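Local coordinates for beta-N-acetylhexosaminidase (Beutenbergia cavernae, PDB 5BU9), which probably hydrolyses terminal non-reducing N-acetyl-D-hexosamine residues in N-acetyl-beta-D-hexosaminides, as a member of glycoside hydrolase family 3, at residues V202-T208 with A233-I238; M229-A233 with P243-S247; S252-R256 with A291-I295. One frame throughout, in Å; residues are numbered along the deposited sequence.

Contact 1: residues V202-T208 with A233-I238; sequences VVDDVTT and AVYSQI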
loop_
_atom_site.group_PDB
_atom_site.type_symbol
_atom_site.label_atom_id
_atom_site.label_comp_id
_atom_site.label_asym_id
_atom_site.label_seq_id
_atom_site.Cartn_x
_atom_site.Cartn_y
_atom_site.Cartn_z
ATOM N N VAL A 202 8.109 -13.044 -12.410
ATOM C CA VAL A 202 7.606 -11.961 -13.245
ATOM C C VAL A 202 8.663 -10.903 -13.427
ATOM O O VAL A 202 9.161 -10.308 -12.463
ATOM C CB VAL A 202 6.361 -11.324 -12.681
ATOM C CG1 VAL A 202 5.994 -10.141 -13.568
ATOM C CG2 VAL A 202 5.237 -12.313 -12.634
ATOM N N VAL A 203 9.024 -10.700 -14.680
ATOM C CA VAL A 203 10.095 -9.785 -15.054
ATOM C C VAL A 203 9.505 -8.744 -15.987
ATOM O O VAL A 203 8.871 -9.096 -16.991
ATOM C CB VAL A 203 11.281 -10.499 -15.750
ATOM C CG1 VAL A 203 12.275 -9.423 -16.327
ATOM C CG2 VAL A 203 11.982 -11.408 -14.789
ATOM N N ASP A 204 9.691 -7.474 -15.639
ATOM C CA ASP A 204 9.427 -6.348 -16.537
ATOM C C ASP A 204 10.749 -6.075 -17.261
ATOM O O ASP A 204 11.761 -5.775 -16.617
ATOM C CB ASP A 204 8.942 -5.125 -15.740
ATOM C CG ASP A 204 8.881 -3.837 -16.569
ATOM O OD1 ASP A 204 9.809 -3.552 -17.348
ATOM O OD2 ASP A 204 7.907 -3.066 -16.409
ATOM N N ASP A 205 10.741 -6.165 -18.591
ATOM C CA ASP A 205 11.954 -5.963 -19.385
ATOM C C ASP A 205 12.033 -4.609 -20.117
ATOM O O ASP A 205 12.900 -4.448 -20.962
ATOM C CB ASP A 205 12.114 -7.099 -20.418
ATOM C CG ASP A 205 11.017 -7.125 -21.472
ATOM O OD1 ASP A 205 9.971 -6.458 -21.294
ATOM O OD2 ASP A 205 11.205 -7.836 -22.488
ATOM N N VAL A 206 11.143 -3.661 -19.814
ATOM C CA VAL A 206 11.072 -2.406 -20.592
ATOM C C VAL A 206 11.071 -1.147 -19.736
ATOM O O VAL A 206 11.487 -0.098 -20.209
ATOM C CB VAL A 206 9.830 -2.388 -21.495
ATOM C CG1 VAL A 206 10.006 -3.348 -22.654
ATOM C CG2 VAL A 206 8.595 -2.752 -20.669
ATOM N N THR A 207 10.589 -1.239 -18.492
ATOM C CA THR A 207 10.506 -0.068 -17.609
ATOM C C THR A 207 11.888 0.296 -17.080
ATOM O O THR A 207 12.487 -0.505 -16.348
ATOM C CB THR A 207 9.524 -0.325 -16.404
ATOM O OG1 THR A 207 8.207 -0.638 -16.889
ATOM C CG2 THR A 207 9.473 0.869 -15.451
ATOM N N THR A 208 12.380 1.486 -17.461
ATOM C CA THR A 208 13.621 2.083 -16.929
ATOM C C THR A 208 13.305 3.146 -15.874
ATOM O O THR A 208 12.138 3.445 -15.633
ATOM C CB THR A 208 14.470 2.765 -18.018
ATOM O OG1 THR A 208 13.861 4.013 -18.362
ATOM C CG2 THR A 208 14.567 1.886 -19.278
ATOM N N ALA A 233 7.467 -7.123 -8.851
ATOM C CA ALA A 233 8.031 -7.525 -10.139
ATOM C C ALA A 233 9.548 -7.339 -10.153
ATOM O O ALA A 233 10.082 -6.534 -9.397
ATOM C CB ALA A 233 7.385 -6.715 -11.271
ATOM N N VAL A 234 10.241 -8.083 -11.010
ATOM C CA VAL A 234 11.679 -7.879 -11.184
ATOM C C VAL A 234 11.870 -6.964 -12.380
ATOM O O VAL A 234 11.326 -7.235 -13.447
ATOM C CB VAL A 234 12.424 -9.198 -11.378
ATOM C CG1 VAL A 234 13.856 -8.894 -11.615
ATOM C CG2 VAL A 234 12.287 -10.089 -10.128
ATOM N N TYR A 235 12.598 -5.863 -12.198
ATOM C CA TYR A 235 12.756 -4.854 -13.264
ATOM C C TYR A 235 14.144 -4.962 -13.898
ATOM O O TYR A 235 15.095 -4.401 -13.382
ATOM C CB TYR A 235 12.522 -3.416 -12.719
ATOM C CG TYR A 235 11.067 -3.216 -12.364
ATOM C CD1 TYR A 235 10.551 -3.706 -11.160
ATOM C CD2 TYR A 235 10.183 -2.622 -13.273
ATOM C CE1 TYR A 235 9.171 -3.596 -10.859
ATOM C CE2 TYR A 235 8.806 -2.503 -12.980
ATOM C CZ TYR A 235 8.316 -2.983 -11.768
ATOM O OH TYR A 235 6.993 -2.842 -11.467
ATOM N N SER A 236 14.227 -5.670 -15.022
ATOM C CA SER A 236 15.465 -5.893 -15.765
ATOM C C SER A 236 16.320 -4.651 -15.972
ATOM O O SER A 236 17.546 -4.712 -15.861
ATOM C CB SER A 236 15.147 -6.462 -17.139
ATOM O OG SER A 236 14.835 -7.817 -17.060
ATOM N N GLN A 237 15.679 -3.529 -16.274
ATOM C CA GLN A 237 16.422 -2.327 -16.697
ATOM C C GLN A 237 16.749 -1.387 -15.548
ATOM O O GLN A 237 17.294 -0.301 -15.777
ATOM C CB GLN A 237 15.624 -1.527 -17.743
ATOM C CG GLN A 237 15.005 -2.376 -18.846
ATOM C CD GLN A 237 16.055 -3.116 -19.634
ATOM O OE1 GLN A 237 17.118 -2.569 -19.928
ATOM N NE2 GLN A 237 15.780 -4.378 -19.956
ATOM N N ILE A 238 16.363 -1.767 -14.330
ATOM C CA ILE A 238 16.619 -0.939 -13.146
ATOM C C ILE A 238 17.406 -1.771 -12.161
ATOM O O ILE A 238 18.525 -1.419 -11.812
ATOM C CB ILE A 238 15.315 -0.395 -12.499
ATOM C CG1 ILE A 238 14.457 0.352 -13.525
ATOM C CG2 ILE A 238 15.662 0.553 -11.364
ATOM C CD1 ILE A 238 13.053 0.695 -13.023
HETATM O O HOH W 1 12.846 -3.179 -16.310
#

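Contact 2: residues M229-A233 with P243-S247; sequences MTSTA and PAAFS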
loop_
_atom_site.group_PDB
_atom_site.type_symbol
_atom_site.label_atom_id
_atom_site.label_comp_id
_atom_site.label_asym_id
_atom_site.label_seq_id
_atom_site.Cartn_x
_atom_site.Cartn_y
_atom_site.Cartn_z
HETATM N N MSE A 229 3.554 2.735 -2.485
HETATM C CA MSE A 229 3.619 1.266 -2.502
HETATM C C MSE A 229 4.531 0.742 -3.620
HETATM O O MSE A 229 4.500 1.228 -4.751
HETATM C CB MSE A 229 2.221 0.648 -2.644
HETATM C CG MSE A 229 2.257 -0.851 -2.807
HETATM SE SE MSE A 229 0.484 -1.633 -3.035
HETATM C CE MSE A 229 -0.158 -1.433 -1.254
ATOM N N THR A 230 5.348 -0.247 -3.290
ATOM C CA THR A 230 6.267 -0.868 -4.239
ATOM C C THR A 230 5.676 -2.164 -4.832
ATOM O O THR A 230 4.918 -2.885 -4.164
ATOM C CB THR A 230 7.607 -1.204 -3.564
ATOM O OG1 THR A 230 7.326 -1.998 -2.406
ATOM C CG2 THR A 230 8.396 0.093 -3.152
ATOM N N SER A 231 6.033 -2.405 -6.095
ATOM C CA SER A 231 5.833 -3.626 -6.874
ATOM C C SER A 231 6.735 -4.785 -6.434
ATOM O O SER A 231 7.828 -4.541 -5.927
ATOM C CB SER A 231 6.140 -3.294 -8.334
ATOM O OG SER A 231 6.182 -4.412 -9.171
ATOM N N THR A 232 6.316 -6.036 -6.676
ATOM C CA THR A 232 7.221 -7.160 -6.423
ATOM C C THR A 232 7.794 -7.730 -7.719
ATOM O O THR A 232 8.536 -8.691 -7.688
ATOM C CB THR A 232 6.565 -8.307 -5.659
ATOM O OG1 THR A 232 5.413 -8.727 -6.366
ATOM C CG2 THR A 232 6.182 -7.890 -4.236
ATOM N N ALA A 233 7.467 -7.123 -8.851
ATOM C CA ALA A 233 8.031 -7.525 -10.139
ATOM C C ALA A 233 9.548 -7.339 -10.153
ATOM O O ALA A 233 10.082 -6.534 -9.397
ATOM C CB ALA A 233 7.385 -6.715 -11.271
ATOM N N PRO A 243 13.153 -8.889 -6.748
ATOM C CA PRO A 243 11.858 -8.208 -6.730
ATOM C C PRO A 243 11.994 -6.747 -6.277
ATOM O O PRO A 243 12.677 -6.526 -5.265
ATOM C CB PRO A 243 11.057 -9.018 -5.701
ATOM C CG PRO A 243 11.619 -10.394 -5.812
ATOM C CD PRO A 243 13.118 -10.180 -6.033
ATOM N N ALA A 244 11.340 -5.791 -6.947
ATOM C CA ALA A 244 11.548 -4.354 -6.641
ATOM C C ALA A 244 11.390 -4.083 -5.159
ATOM O O ALA A 244 12.174 -3.352 -4.597
ATOM C CB ALA A 244 10.572 -3.456 -7.452
ATOM N N ALA A 245 10.376 -4.700 -4.532
ATOM C CA ALA A 245 10.065 -4.476 -3.121
ATOM C C ALA A 245 11.223 -4.870 -2.189
ATOM O O ALA A 245 11.287 -4.405 -1.044
ATOM C CB ALA A 245 8.787 -5.227 -2.712
ATOM N N PHE A 246 12.125 -5.705 -2.696
ATOM C CA PHE A 246 13.284 -6.190 -1.950
ATOM C C PHE A 246 14.560 -5.533 -2.448
ATOM O O PHE A 246 15.646 -5.926 -2.050
ATOM C CB PHE A 246 13.471 -7.720 -2.090
ATOM C CG PHE A 246 12.275 -8.559 -1.621
ATOM C CD1 PHE A 246 11.290 -8.021 -0.807
ATOM C CD2 PHE A 246 12.181 -9.902 -1.977
ATOM C CE1 PHE A 246 10.215 -8.793 -0.385
ATOM C CE2 PHE A 246 11.091 -10.682 -1.567
ATOM C CZ PHE A 246 10.114 -10.123 -0.773
ATOM N N SER A 247 14.446 -4.562 -3.346
ATOM C CA SER A 247 15.651 -3.962 -3.916
ATOM C C SER A 247 16.074 -2.689 -3.180
ATOM O O SER A 247 15.385 -1.663 -3.249
ATOM C CB SER A 247 15.429 -3.657 -5.395
ATOM O OG SER A 247 16.474 -2.862 -5.895
HETATM O O HOH W 2 9.360 -2.193 -0.702
#

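Contact 3: residues S252-R256 with A291-I295; sequences SDLLR and AGTDI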
loop_
_atom_site.group_PDB
_atom_site.type_symbol
_atom_site.label_atom_id
_atom_site.label_comp_id
_atom_site.label_asym_id
_atom_site.label_seq_id
_atom_site.Cartn_x
_atom_site.Cartn_y
_atom_site.Cartn_z
ATOM N N SER A 252 15.457 2.545 -1.960
ATOM C CA SER A 252 16.227 3.560 -1.277
ATOM C C SER A 252 16.992 4.481 -2.230
ATOM O O SER A 252 16.897 5.684 -2.077
ATOM C CB SER A 252 17.191 2.914 -0.276
ATOM O OG SER A 252 16.483 2.531 0.888
ATOM N N ASP A 253 17.747 3.953 -3.196
ATOM C CA ASP A 253 18.522 4.845 -4.075
ATOM C C ASP A 253 17.615 5.587 -5.064
ATOM O O ASP A 253 17.762 6.758 -5.219
ATOM C CB ASP A 253 19.629 4.096 -4.848
ATOM C CG ASP A 253 20.589 3.323 -3.918
ATOM O OD1 ASP A 253 20.536 3.515 -2.677
ATOM O OD2 ASP A 253 21.404 2.517 -4.428
ATOM N N LEU A 254 16.664 4.912 -5.707
ATOM C CA LEU A 254 15.836 5.573 -6.711
ATOM C C LEU A 254 14.699 6.383 -6.074
ATOM O O LEU A 254 14.625 7.609 -6.223
ATOM C CB LEU A 254 15.258 4.545 -7.696
ATOM C CG LEU A 254 14.398 5.108 -8.849
ATOM C CD1 LEU A 254 15.136 6.197 -9.646
ATOM C CD2 LEU A 254 13.846 4.038 -9.772
ATOM N N LEU A 255 13.817 5.685 -5.370
ATOM C CA LEU A 255 12.612 6.261 -4.761
ATOM C C LEU A 255 12.954 7.310 -3.700
ATOM O O LEU A 255 12.566 8.459 -3.836
ATOM C CB LEU A 255 11.745 5.157 -4.136
ATOM C CG LEU A 255 10.464 5.651 -3.465
ATOM C CD1 LEU A 255 9.633 6.503 -4.423
ATOM C CD2 LEU A 255 9.656 4.468 -2.971
ATOM N N ARG A 256 13.683 6.929 -2.649
ATOM C CA ARG A 256 14.040 7.890 -1.616
ATOM C C ARG A 256 15.180 8.838 -2.039
ATOM O O ARG A 256 15.193 10.008 -1.650
ATOM C CB ARG A 256 14.441 7.193 -0.316
ATOM C CG ARG A 256 13.361 6.381 0.349
ATOM C CD ARG A 256 13.753 6.079 1.803
ATOM N NE ARG A 256 12.840 5.098 2.386
ATOM C CZ ARG A 256 11.664 5.413 2.913
ATOM N NH1 ARG A 256 11.273 6.674 2.935
ATOM N NH2 ARG A 256 10.883 4.474 3.425
ATOM N N ALA A 291 15.493 -3.239 2.343
ATOM C CA ALA A 291 15.451 -2.427 1.110
ATOM C C ALA A 291 15.038 -0.974 1.368
ATOM O O ALA A 291 15.337 -0.088 0.565
ATOM C CB ALA A 291 14.496 -3.055 0.081
ATOM N N GLY A 292 14.324 -0.739 2.464
ATOM C CA GLY A 292 13.937 0.609 2.860
ATOM C C GLY A 292 12.424 0.691 3.051
ATOM O O GLY A 292 11.868 1.770 3.053
ATOM N N THR A 293 11.757 -0.458 3.164
ATOM C CA THR A 293 10.322 -0.520 3.416
ATOM C C THR A 293 9.943 -0.115 4.844
ATOM O O THR A 293 10.590 -0.543 5.806
ATOM C CB THR A 293 9.810 -1.937 3.210
ATOM O OG1 THR A 293 9.991 -2.302 1.844
ATOM C CG2 THR A 293 8.341 -2.047 3.585
ATOM N N ASP A 294 8.878 0.662 4.999
ATOM C CA ASP A 294 8.353 0.984 6.348
ATOM C C ASP A 294 7.130 0.167 6.764
ATOM O O ASP A 294 6.908 -0.102 7.949
ATOM C CB ASP A 294 8.026 2.470 6.417
ATOM C CG ASP A 294 9.164 3.334 5.847
ATOM O OD1 ASP A 294 10.340 3.188 6.287
ATOM O OD2 ASP A 294 8.895 4.119 4.919
ATOM N N ILE A 295 6.326 -0.263 5.806
ATOM C CA ILE A 295 5.187 -1.100 6.187
ATOM C C ILE A 295 5.082 -2.335 5.277
ATOM O O ILE A 295 4.985 -2.218 4.054
ATOM C CB ILE A 295 3.857 -0.288 6.186
ATOM C CG1 ILE A 295 3.880 0.824 7.246
ATOM C CG2 ILE A 295 2.642 -1.239 6.364
ATOM C CD1 ILE A 295 2.599 1.741 7.241
#

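Contact 1: residues V202-T208 with A233-I238
Asp204 and Tyr235 pair in register on neighbouring parallel strands, and the aspartate side chain crosses the tyrosine ring obliquely, near its CD2 and CE2 atoms. Asp204 CB is 3.7 Å from Tyr235 CD2. CG stands anti to the backbone N (chi1 170°), which sends the carboxylate toward its own following turn. CG keeps to the same two ring carbons. The carboxylate and ring planes are 35° apart. OD1 accepts from the following Val206 N and Thr207 N, an Asx turn extended to an Asx motif. It meets Thr207 N at 2.7 Å through its syn lone pair. OD2 lies 3.6 Å from Tyr235 CE2 and takes the Thr207 hydroxyl. Thr207 CB then sits at the ring edge, in plane.

The two strands, 203-204 and 234-235, form a small two-stranded parallel sheet apart from the main sheet of the TIM-barrel-type domain. Val234 N donates to Val202 O, Asp204 N to Val234 O and Ser236 N to Asp204 O. On the other face Val203 CG2 packs on Val234 CB at 4.1 Å.

Beyond the strands a water oxygen accepts from Gln237 N at 2.9 Å. It lies within hydrogen-bonding distance of Asp204 O and Thr207 O. Gln237 NE2 makes a weak bond to Asp205 O. Tyr235 OH is hydrogen-bonded to Gly188 O and to Ser231 OG.

Contact 2: residues M229-A233 with P243-S247
Three consecutive carbonyls, those of Ser231, Thr232 and Ala233, meet the start of a 3-10 turn, and small side chains line the meeting. Ala233 O accepts from Ala244 N at 2.9 Å. The donor is tilted 27° from the carbonyl plane. Ser231 O is close to two methyl groups, 3.3 Å from Ala244 CB and 3.4 Å from Ala245 CB. Pro243 CB comes within 3.2 Å of Thr232 O, which also accepts from Gln275 NE2.

Ala245 points its methyl group at the 229-233 segment. The methyl carbon, Ala245 CB, meets Thr232 CG2 at 4.0 Å and Thr230 OG1 at 3.6 Å. Thr230 OG1 stands between its backbone N and carbonyl carbon (chi1 54°), a rotation that turns it to Ala245. A water bridges the same two residues. Its oxygen is 2.7 Å from Thr230 OG1, and it donates to Ala245 O.

The bend after the strand is held within its own segment. Ser231 OG accepts from Ala233 N, an ST turn, and is also bonded to Tyr235 OH. The 3-10 turn is closed by Phe246 N to Pro243 O and Ser247 N to Ala244 O.

Thr230 ends strand 227-230, which lies in the barrel sheet between strands 180-186 and 264-267. Ser247 is the N-cap of helix 248-258, its OG hydrogen-bonded to Ile250 N. Phe246 reaches helix 281-291 and packs edge-to-face with Trp279. The contact thus joins the C-terminal end of one barrel strand to the start of the helix that follows.

Contact 3: residues S252-R256 with A291-I295
Arg256 and Asp294 approach each other from opposite directions, and a single guanidinium nitrogen, NH2, serves two acceptors. From CG to NE the arginine chain is extended. This carries NH2 across to the 291-295 segment. There Arg256 NH2 donates to Gly292 O at 2.9 Å, in an almost straight bond within the guanidinium plane. Arg256 NH2 also forms a salt bridge with Asp294 OD2 at 2.5 Å. It sits on the syn side of that oxygen but 25° out of the carboxylate plane. The guanidinium and carboxylate planes are 52° apart. NH1 turns to Gly263 O, while Asp294 also salt-bridges Arg332. A leucine in place of Arg256 would probably deprive Gly292 O of this donor and leave Asp294 with less positive charge beside it.

One helical turn earlier, Ser252 OG donates to Ala291 O at 2.9 Å. Gly292 CA lies near this hydroxyl, and a CB there would clash with it. Gly292 also has a positive phi of 125°. It ends helix 281-291 in a Schellman motif, and the chain then leads into strand 296-298. Helix 248-258 is thus joined to the turn between helix 281-291 and strand 296-298 of the TIM-barrel-type fold.

Overall arrangement
From the N terminus, the chain first reaches 202-208, passes through helix 212-222 and enters barrel strand 227-230. Segment 229-233 opens contact 2; 233-238 then closes contact 1, which pairs two short strands outside the barrel sheet. Contact 2 thus opens before contact 1 has closed, so the two cross, sharing Ala233. Its second segment, 243-247, closes a short loop and leads into helix 248-258. Contact 3 opens in that helix and closes at 291-295, after strand 264-267 and helix 281-291; it follows the others in series. Contact 2 lies about 10 Å from each of the others, centre to centre. Tyr235 packs on Ala244, and Phe246 on Ala291.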